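Local coordinates for protein MIP07328p (Drosophila melanogaster, PDB 6FKK) that probably acts as an axon-guidance cue with chemorepellent activity, signalling between cells by binding semaphorin receptors through its extracellular sema domain, at residues 288-293 / 297-302; 377-382 / 414-419; 403-408 / 474-479. All blocks are in the same frame, centred on the assembly; numbering follows the deposited sequence.

Contact 1 (288-293 / 297-302)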
loop_
_atom_site.group_PDB
_atom_site.type_symbol
_atom_site.label_atom_id
_atom_site.label_comp_id
_atom_site.label_asym_id
_atom_site.label_seq_id
_atom_site.Cartn_x
_atom_site.Cartn_y
_atom_site.Cartn_z
ATOM N N VAL A 288 -1.695 -0.712 -6.683
ATOM C CA VAL A 288 -2.949 -0.746 -7.423
ATOM C C VAL A 288 -3.234 0.649 -7.959
ATOM O O VAL A 288 -3.189 1.629 -7.207
ATOM C CB VAL A 288 -4.106 -1.242 -6.539
ATOM C CG1 VAL A 288 -5.433 -1.011 -7.232
ATOM C CG2 VAL A 288 -3.919 -2.710 -6.214
ATOM N N PHE A 289 -3.527 0.737 -9.253
ATOM C CA PHE A 289 -3.803 2.000 -9.919
ATOM C C PHE A 289 -5.165 1.951 -10.598
ATOM O O PHE A 289 -5.573 0.907 -11.117
ATOM C CB PHE A 289 -2.732 2.325 -10.968
ATOM C CG PHE A 289 -1.357 2.532 -10.402
ATOM C CD1 PHE A 289 -0.561 1.451 -10.061
ATOM C CD2 PHE A 289 -0.849 3.811 -10.240
ATOM C CE1 PHE A 289 0.707 1.642 -9.551
ATOM C CE2 PHE A 289 0.421 4.008 -9.730
ATOM C CZ PHE A 289 1.199 2.921 -9.385
ATOM N N THR A 290 -5.860 3.086 -10.597
ATOM C CA THR A 290 -7.094 3.259 -11.346
ATOM C C THR A 290 -6.945 4.431 -12.307
ATOM O O THR A 290 -6.074 5.289 -12.142
ATOM C CB THR A 290 -8.299 3.496 -10.421
ATOM O OG1 THR A 290 -8.052 4.634 -9.584
ATOM C CG2 THR A 290 -8.567 2.273 -9.552
ATOM N N THR A 291 -7.805 4.457 -13.322
ATOM C CA THR A 291 -7.787 5.549 -14.281
ATOM C C THR A 291 -8.561 6.746 -13.740
ATOM O O THR A 291 -9.333 6.646 -12.782
ATOM C CB THR A 291 -8.387 5.123 -15.620
ATOM O OG1 THR A 291 -9.783 4.842 -15.453
ATOM C CG2 THR A 291 -7.687 3.887 -16.147
ATOM N N SER A 292 -8.345 7.893 -14.376
ATOM C CA SER A 292 -9.053 9.104 -14.009
ATOM C C SER A 292 -10.474 9.064 -14.579
ATOM O O SER A 292 -10.857 8.147 -15.309
ATOM C CB SER A 292 -8.271 10.329 -14.474
ATOM O OG SER A 292 -6.957 10.314 -13.939
ATOM N N VAL A 293 -11.269 10.080 -14.230
ATOM C CA VAL A 293 -12.704 10.043 -14.483
ATOM C C VAL A 293 -13.048 10.127 -15.963
ATOM O O VAL A 293 -14.173 9.808 -16.353
ATOM C CB VAL A 293 -13.388 11.180 -13.700
ATOM C CG1 VAL A 293 -13.164 10.998 -12.209
ATOM C CG2 VAL A 293 -12.847 12.527 -14.152
ATOM N N PRO A 297 -13.378 3.649 -17.310
ATOM C CA PRO A 297 -13.020 3.099 -15.994
ATOM C C PRO A 297 -12.092 1.902 -16.127
ATOM O O PRO A 297 -12.389 0.935 -16.833
ATOM C CB PRO A 297 -14.376 2.706 -15.392
ATOM C CG PRO A 297 -15.319 2.635 -16.552
ATOM C CD PRO A 297 -14.833 3.659 -17.529
ATOM N N GLY A 298 -10.957 1.983 -15.450
ATOM C CA GLY A 298 -9.940 0.953 -15.555
ATOM C C GLY A 298 -9.142 0.839 -14.279
ATOM O O GLY A 298 -8.940 1.822 -13.559
ATOM N N SER A 299 -8.689 -0.379 -13.996
ATOM C CA SER A 299 -7.838 -0.664 -12.852
ATOM C C SER A 299 -6.642 -1.479 -13.312
ATOM O O SER A 299 -6.710 -2.196 -14.315
ATOM C CB SER A 299 -8.594 -1.427 -11.762
ATOM O OG SER A 299 -9.770 -0.734 -11.395
ATOM N N ALA A 300 -5.544 -1.371 -12.570
ATOM C CA ALA A 300 -4.334 -2.087 -12.936
ATOM C C ALA A 300 -3.489 -2.349 -11.700
ATOM O O ALA A 300 -3.566 -1.621 -10.706
ATOM C CB ALA A 300 -3.512 -1.315 -13.973
ATOM N N VAL A 301 -2.676 -3.398 -11.782
ATOM C CA VAL A 301 -1.690 -3.725 -10.761
ATOM C C VAL A 301 -0.312 -3.605 -11.394
ATOM O O VAL A 301 -0.015 -4.288 -12.381
ATOM C CB VAL A 301 -1.899 -5.133 -10.183
ATOM C CG1 VAL A 301 -0.743 -5.496 -9.266
ATOM C CG2 VAL A 301 -3.217 -5.209 -9.438
ATOM N N CYS A 302 0.525 -2.739 -10.830
ATOM C CA CYS A 302 1.906 -2.596 -11.261
ATOM C C CYS A 302 2.840 -2.900 -10.100
ATOM O O CYS A 302 2.509 -2.668 -8.933
ATOM C CB CYS A 302 2.198 -1.186 -11.796
ATOM S SG CYS A 302 1.711 -0.884 -13.515
#

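Contact 2 (377-382 / 414-419)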
loop_
_atom_site.group_PDB
_atom_site.type_symbol
_atom_site.label_atom_id
_atom_site.label_comp_id
_atom_site.label_asym_id
_atom_site.label_seq_id
_atom_site.Cartn_x
_atom_site.Cartn_y
_atom_site.Cartn_z
ATOM N N LEU A 377 -1.653 -6.826 -14.220
ATOM C CA LEU A 377 -3.061 -7.152 -14.408
ATOM C C LEU A 377 -3.796 -5.866 -14.745
ATOM O O LEU A 377 -3.574 -4.844 -14.092
ATOM C CB LEU A 377 -3.659 -7.791 -13.149
ATOM C CG LEU A 377 -5.164 -8.071 -13.161
ATOM C CD1 LEU A 377 -5.487 -9.230 -14.079
ATOM C CD2 LEU A 377 -5.672 -8.351 -11.760
ATOM N N THR A 378 -4.653 -5.912 -15.761
ATOM C CA THR A 378 -5.493 -4.778 -16.116
ATOM C C THR A 378 -6.959 -5.178 -16.036
ATOM O O THR A 378 -7.325 -6.319 -16.335
ATOM C CB THR A 378 -5.177 -4.252 -17.526
ATOM O OG1 THR A 378 -5.491 -5.256 -18.497
ATOM C CG2 THR A 378 -3.710 -3.884 -17.642
ATOM N N LYS A 379 -7.794 -4.228 -15.616
ATOM C CA LYS A 379 -9.243 -4.416 -15.545
ATOM C C LYS A 379 -9.892 -3.158 -16.110
ATOM O O LYS A 379 -9.971 -2.137 -15.421
ATOM C CB LYS A 379 -9.704 -4.686 -14.116
ATOM C CG LYS A 379 -9.593 -6.137 -13.681
ATOM C CD LYS A 379 -10.165 -6.333 -12.284
ATOM C CE LYS A 379 -10.552 -7.784 -12.043
ATOM N NZ LYS A 379 -11.621 -8.226 -12.984
ATOM N N VAL A 380 -10.358 -3.231 -17.355
ATOM C CA VAL A 380 -10.869 -2.072 -18.075
ATOM C C VAL A 380 -12.308 -2.334 -18.496
ATOM O O VAL A 380 -12.663 -3.461 -18.863
ATOM C CB VAL A 380 -9.988 -1.742 -19.300
ATOM C CG1 VAL A 380 -10.428 -0.440 -19.943
ATOM C CG2 VAL A 380 -8.529 -1.662 -18.888
ATOM N N ASN A 381 -13.136 -1.286 -18.435
ATOM C CA ASN A 381 -14.541 -1.350 -18.841
ATOM C C ASN A 381 -15.312 -2.387 -18.028
ATOM O O ASN A 381 -16.136 -3.135 -18.559
ATOM C CB ASN A 381 -14.675 -1.623 -20.342
ATOM C CG ASN A 381 -14.559 -0.361 -21.176
ATOM O OD1 ASN A 381 -15.135 0.675 -20.838
ATOM N ND2 ASN A 381 -13.809 -0.438 -22.271
ATOM N N LEU A 382 -15.046 -2.428 -16.726
ATOM C CA LEU A 382 -15.729 -3.328 -15.811
ATOM C C LEU A 382 -16.473 -2.521 -14.756
ATOM O O LEU A 382 -16.156 -1.358 -14.493
ATOM C CB LEU A 382 -14.745 -4.294 -15.143
ATOM C CG LEU A 382 -13.953 -5.170 -16.114
ATOM C CD1 LEU A 382 -12.967 -6.052 -15.364
ATOM C CD2 LEU A 382 -14.892 -6.009 -16.968
ATOM N N LYS A 414 -14.987 -8.409 -4.253
ATOM C CA LYS A 414 -14.372 -9.599 -4.816
ATOM C C LYS A 414 -12.875 -9.612 -4.535
ATOM O O LYS A 414 -12.256 -8.580 -4.267
ATOM C CB LYS A 414 -14.615 -9.677 -6.325
ATOM C CG LYS A 414 -16.066 -9.513 -6.749
ATOM C CD LYS A 414 -16.256 -9.910 -8.208
ATOM C CE LYS A 414 -17.626 -9.502 -8.724
ATOM N NZ LYS A 414 -18.726 -9.988 -7.844
ATOM N N VAL A 415 -12.295 -10.807 -4.607
ATOM C CA VAL A 415 -10.863 -11.006 -4.425
ATOM C C VAL A 415 -10.340 -11.797 -5.614
ATOM O O VAL A 415 -10.937 -12.807 -6.003
ATOM C CB VAL A 415 -10.551 -11.736 -3.105
ATOM C CG1 VAL A 415 -9.073 -12.092 -3.032
ATOM C CG2 VAL A 415 -10.960 -10.878 -1.917
ATOM N N THR A 416 -9.229 -11.341 -6.189
ATOM C CA THR A 416 -8.632 -11.963 -7.364
ATOM C C THR A 416 -7.232 -12.453 -7.022
ATOM O O THR A 416 -6.374 -11.660 -6.618
ATOM C CB THR A 416 -8.580 -10.983 -8.538
ATOM O OG1 THR A 416 -9.912 -10.638 -8.938
ATOM C CG2 THR A 416 -7.848 -11.605 -9.718
ATOM N N LYS A 417 -7.009 -13.755 -7.179
ATOM C CA LYS A 417 -5.677 -14.340 -7.121
ATOM C C LYS A 417 -5.120 -14.453 -8.533
ATOM O O LYS A 417 -5.849 -14.803 -9.467
ATOM C CB LYS A 417 -5.702 -15.731 -6.484
ATOM C CG LYS A 417 -6.323 -15.828 -5.106
ATOM C CD LYS A 417 -6.431 -17.295 -4.701
ATOM C CE LYS A 417 -6.844 -17.466 -3.248
ATOM N NZ LYS A 417 -8.158 -16.838 -2.940
ATOM N N PHE A 418 -3.830 -14.166 -8.688
ATOM C CA PHE A 418 -3.184 -14.368 -9.978
ATOM C C PHE A 418 -1.675 -14.419 -9.795
ATOM O O PHE A 418 -1.126 -13.886 -8.827
ATOM C CB PHE A 418 -3.566 -13.277 -10.989
ATOM C CG PHE A 418 -2.934 -11.937 -10.721
ATOM C CD1 PHE A 418 -3.558 -11.012 -9.902
ATOM C CD2 PHE A 418 -1.728 -11.593 -11.313
ATOM C CE1 PHE A 418 -2.984 -9.776 -9.664
ATOM C CE2 PHE A 418 -1.149 -10.361 -11.077
ATOM C CZ PHE A 418 -1.779 -9.452 -10.252
ATOM N N ILE A 419 -1.014 -15.073 -10.752
ATOM C CA ILE A 419 0.438 -15.089 -10.854
ATOM C C ILE A 419 0.814 -14.664 -12.267
ATOM O O ILE A 419 -0.025 -14.595 -13.165
ATOM C CB ILE A 419 1.043 -16.469 -10.523
ATOM C CG1 ILE A 419 0.598 -17.506 -11.557
ATOM C CG2 ILE A 419 0.659 -16.902 -9.115
ATOM C CD1 ILE A 419 1.279 -18.848 -11.405
#

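Contact 3 (403-408 / 474-479)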
loop_
_atom_site.group_PDB
_atom_site.type_symbol
_atom_site.label_atom_id
_atom_site.label_comp_id
_atom_site.label_asym_id
_atom_site.label_seq_id
_atom_site.Cartn_x
_atom_site.Cartn_y
_atom_site.Cartn_z
ATOM N N TYR A 403 6.907 -18.363 -7.677
ATOM C CA TYR A 403 5.984 -17.355 -8.177
ATOM C C TYR A 403 5.397 -16.571 -7.013
ATOM O O TYR A 403 5.107 -17.139 -5.956
ATOM C CB TYR A 403 4.846 -17.987 -8.988
ATOM C CG TYR A 403 5.304 -18.832 -10.153
ATOM C CD1 TYR A 403 5.499 -18.272 -11.408
ATOM C CD2 TYR A 403 5.532 -20.192 -10.000
ATOM C CE1 TYR A 403 5.914 -19.046 -12.478
ATOM C CE2 TYR A 403 5.945 -20.972 -11.062
ATOM C CZ TYR A 403 6.135 -20.394 -12.298
ATOM O OH TYR A 403 6.548 -21.172 -13.355
ATOM N N ASP A 404 5.221 -15.269 -7.212
ATOM C CA ASP A 404 4.499 -14.444 -6.253
ATOM C C ASP A 404 3.004 -14.551 -6.530
ATOM O O ASP A 404 2.540 -14.185 -7.615
ATOM C CB ASP A 404 4.953 -12.989 -6.343
ATOM C CG ASP A 404 6.366 -12.786 -5.837
ATOM O OD1 ASP A 404 6.932 -13.741 -5.268
ATOM O OD2 ASP A 404 6.910 -11.673 -6.008
ATOM N N VAL A 405 2.250 -15.061 -5.562
ATOM C CA VAL A 405 0.795 -15.091 -5.670
ATOM C C VAL A 405 0.261 -13.742 -5.206
ATOM O O VAL A 405 0.435 -13.361 -4.044
ATOM C CB VAL A 405 0.195 -16.240 -4.849
ATOM C CG1 VAL A 405 -1.313 -16.294 -5.045
ATOM C CG2 VAL A 405 0.837 -17.554 -5.252
ATOM N N ILE A 406 -0.381 -13.017 -6.114
ATOM C CA ILE A 406 -0.812 -11.647 -5.869
ATOM C C ILE A 406 -2.309 -11.636 -5.598
ATOM O O ILE A 406 -3.094 -12.208 -6.365
ATOM C CB ILE A 406 -0.459 -10.736 -7.056
ATOM C CG1 ILE A 406 1.052 -10.754 -7.294
ATOM C CG2 ILE A 406 -0.950 -9.322 -6.803
ATOM C CD1 ILE A 406 1.459 -10.264 -8.662
ATOM N N TYR A 407 -2.704 -10.981 -4.511
ATOM C CA TYR A 407 -4.099 -10.857 -4.120
ATOM C C TYR A 407 -4.541 -9.408 -4.275
ATOM O O TYR A 407 -3.818 -8.484 -3.888
ATOM C CB TYR A 407 -4.307 -11.314 -2.673
ATOM C CG TYR A 407 -3.968 -12.768 -2.426
ATOM C CD1 TYR A 407 -2.648 -13.184 -2.312
ATOM C CD2 TYR A 407 -4.966 -13.723 -2.297
ATOM C CE1 TYR A 407 -2.334 -14.510 -2.085
ATOM C CE2 TYR A 407 -4.660 -15.052 -2.067
ATOM C CZ TYR A 407 -3.343 -15.440 -1.964
ATOM O OH TYR A 407 -3.032 -16.760 -1.736
ATOM N N SER A 408 -5.728 -9.213 -4.841
ATOM C CA SER A 408 -6.251 -7.876 -5.068
ATOM C C SER A 408 -7.743 -7.856 -4.771
ATOM O O SER A 408 -8.471 -8.775 -5.153
ATOM C CB SER A 408 -5.990 -7.414 -6.507
ATOM O OG SER A 408 -6.376 -6.064 -6.689
ATOM N N PRO A 474 -9.954 -18.710 3.046
ATOM C CA PRO A 474 -8.701 -19.463 2.892
ATOM C C PRO A 474 -7.744 -18.792 1.915
ATOM O O PRO A 474 -8.140 -18.335 0.839
ATOM C CB PRO A 474 -9.168 -20.830 2.380
ATOM C CG PRO A 474 -10.511 -20.590 1.783
ATOM C CD PRO A 474 -11.118 -19.517 2.646
ATOM N N LEU A 475 -6.468 -18.749 2.301
ATOM C CA LEU A 475 -5.445 -18.174 1.433
ATOM C C LEU A 475 -5.251 -19.006 0.171
ATOM O O LEU A 475 -4.952 -18.455 -0.895
ATOM C CB LEU A 475 -4.125 -18.046 2.195
ATOM C CG LEU A 475 -2.977 -17.309 1.507
ATOM C CD1 LEU A 475 -3.238 -15.809 1.478
ATOM C CD2 LEU A 475 -1.658 -17.617 2.195
ATOM N N HIS A 476 -5.414 -20.322 0.270
ATOM C CA HIS A 476 -5.305 -21.216 -0.873
ATOM C C HIS A 476 -6.352 -22.308 -0.732
ATOM O O HIS A 476 -6.473 -22.920 0.334
ATOM C CB HIS A 476 -3.903 -21.824 -0.974
ATOM C CG HIS A 476 -2.821 -20.814 -1.206
ATOM N ND1 HIS A 476 -2.555 -20.283 -2.449
ATOM C CD2 HIS A 476 -1.936 -20.244 -0.356
ATOM C CE1 HIS A 476 -1.552 -19.427 -2.354
ATOM N NE2 HIS A 476 -1.159 -19.385 -1.093
ATOM N N HIS A 477 -7.104 -22.549 -1.807
ATOM C CA HIS A 477 -8.246 -23.453 -1.773
ATOM C C HIS A 477 -7.881 -24.888 -2.134
ATOM O O HIS A 477 -8.709 -25.596 -2.724
ATOM C CB HIS A 477 -9.345 -22.944 -2.708
ATOM C CG HIS A 477 -9.658 -21.489 -2.541
ATOM N ND1 HIS A 477 -10.542 -21.022 -1.593
ATOM C CD2 HIS A 477 -9.214 -20.400 -3.211
ATOM C CE1 HIS A 477 -10.623 -19.707 -1.680
ATOM N NE2 HIS A 477 -9.827 -19.304 -2.654
ATOM N N CYS A 478 -6.670 -25.342 -1.804
ATOM C CA CYS A 478 -6.294 -26.714 -2.134
ATOM C C CYS A 478 -7.174 -27.712 -1.393
ATOM O O CYS A 478 -7.721 -28.642 -1.994
ATOM C CB CYS A 478 -4.820 -26.969 -1.808
ATOM S SG CYS A 478 -3.619 -25.742 -2.388
ATOM N N SER A 479 -7.328 -27.529 -0.080
ATOM C CA SER A 479 -8.097 -28.469 0.726
ATOM C C SER A 479 -9.599 -28.328 0.530
ATOM O O SER A 479 -10.355 -29.130 1.091
ATOM C CB SER A 479 -7.755 -28.290 2.206
ATOM O OG SER A 479 -8.049 -26.975 2.640
#

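Contact 1 (288-293 / 297-302)
F289 and A300 form an antiparallel hydrogen-bonded pair, closed on one side by F289 N to A300 O at 2.8 Å and on the other by A300 N to F289 O, and a further bond from T291 N to G298 O continues the pairing toward the turn. The two short strands run at 154° to each other. On the side of the sheet bearing F289 and A300, the phenyl ring of F289 packs against C302, its CE1 lying 3.9 Å from C302 CB. C302 SG stands oblique to the ring, 5.4 Å from the centroid of the F289 ring, and is tied by a disulfide to C257. The same ring packs on F267 and I270 of the preceding strand. The other side carries V288 and V301, whose CG2 methyls meet at 4.1 Å, and beside them T290 CG2 touches S299 OG at 3.7 Å. The valines also rest on L386 and I389, and S299 OG bonds to L386 N. The hairpin is therefore joined by backbone bonds, while one side is fixed covalently and by aromatic packing, and the other turns the valine methyls and the S299 hydroxyl to the next blade of the propeller.

Contact 2 (377-382 / 414-419)
L377 lies over one face of the F418 ring, and this pair is the tight part of the contact. L377 CB sits 4.1 Å from the centroid of the F418 ring and 23° off its normal, a CH-pi approach displaced toward the rim, where F418 CZ is the nearest ring atom. The leucine's CG is anti to its own nitrogen (chi1 175°), which carries the branch along the ring and sets L377 CD2 3.7 Å from F418 CE1. F418 takes the less common position between its nitrogen and carbonyl carbon (chi1 73°), which turns the phenyl toward strand 377-380. T435 and I406, from the strands on either side of 414-423, also touch the phenyl group. No hydrogen bond links the two segments, and the strand axes stay 10.4 Å apart, so side chains alone make the join. This is the packing of consecutive blades in the sema beta-propeller: strand 377-380 pairs with 298-305 in one sheet, strand 414-423 belongs to the next, and the leucine and phenylalanine fill the seam between them. Away from the ring the fit slackens. L377 CD2 comes no nearer to T416 CG2 than 4.4 Å, and K379 CE passes T416 OG1 at 4.3 Å, too far for more than a loose brush. The lysine chain, partly exposed like L377, spends its charge elsewhere: K379 NZ forms a salt bridge with E440, on strand 432-442, whose same carboxylate oxygen takes a weak hydrogen bond from T416 OG1. Beyond K379 the chain turns away into an exposed loop at N381 and L382.

Contact 3 (403-408 / 474-479)
The phenol oxygen of Y407 donates a hydrogen bond to the backbone carbonyl of L475, OH to O 2.7 Å, approaching tilted 34° from the carbonyl plane, while L475 O itself lies at the edge of the tyrosine ring, in its plane. The same hydroxyl sits above one face of the H476 imidazole, 3.0 Å from the ring plane and offset toward the rim, with H476 CE1 its nearest atom there. Y407 and H476 meet at about a right angle, so the phenol presents its end to the imidazole and the two rings do not stack. The leucine side chain crosses the phenol almost perpendicularly, bringing L475 CD1 to 3.5 Å from Y407 CZ. L475 CG is anti to the backbone nitrogen (chi1 -173°), which swings the branch back toward the phenol. V405 adds an apolar touch, its CG1 4.1 Å from H476 CE1. The histidine is held at both ring nitrogens, ND1 by D492 and NE2 by H392, and this probably fixes the face it turns to the phenol. A phenylalanine in place of Y407 would probably leave the L475 carbonyl without its phenol donor in this buried spot and the H476 face without the oxygen above it. P474 ends a strand of the propeller and C478, disulfide-bonded to C495, belongs to the cystine-rich plexin repeat, so the arrangement marks the junction between the sema beta-propeller and the PSI domain that follows it in semaphorins.

From the N terminus, contact 1 comes first and closes the hairpin of strands 282-290 and 298-305 across the loop 291-297. It is complete before contact 2 opens at 377-382, so the two are in series, yet strand 377-380 joins the same sheet, bonding K379 O to S299 N. Contact 3 opens at 403-408, inside the span of contact 2, and closes at 474-479, well after contact 2 has closed at 414-419; these two therefore cross. Neighbouring strands 402-410 and 414-423 couple them through T416 N to S408 O and F418 O to I406 N. Together they tie the inside of one blade to the next, and that blade to the plexin repeat.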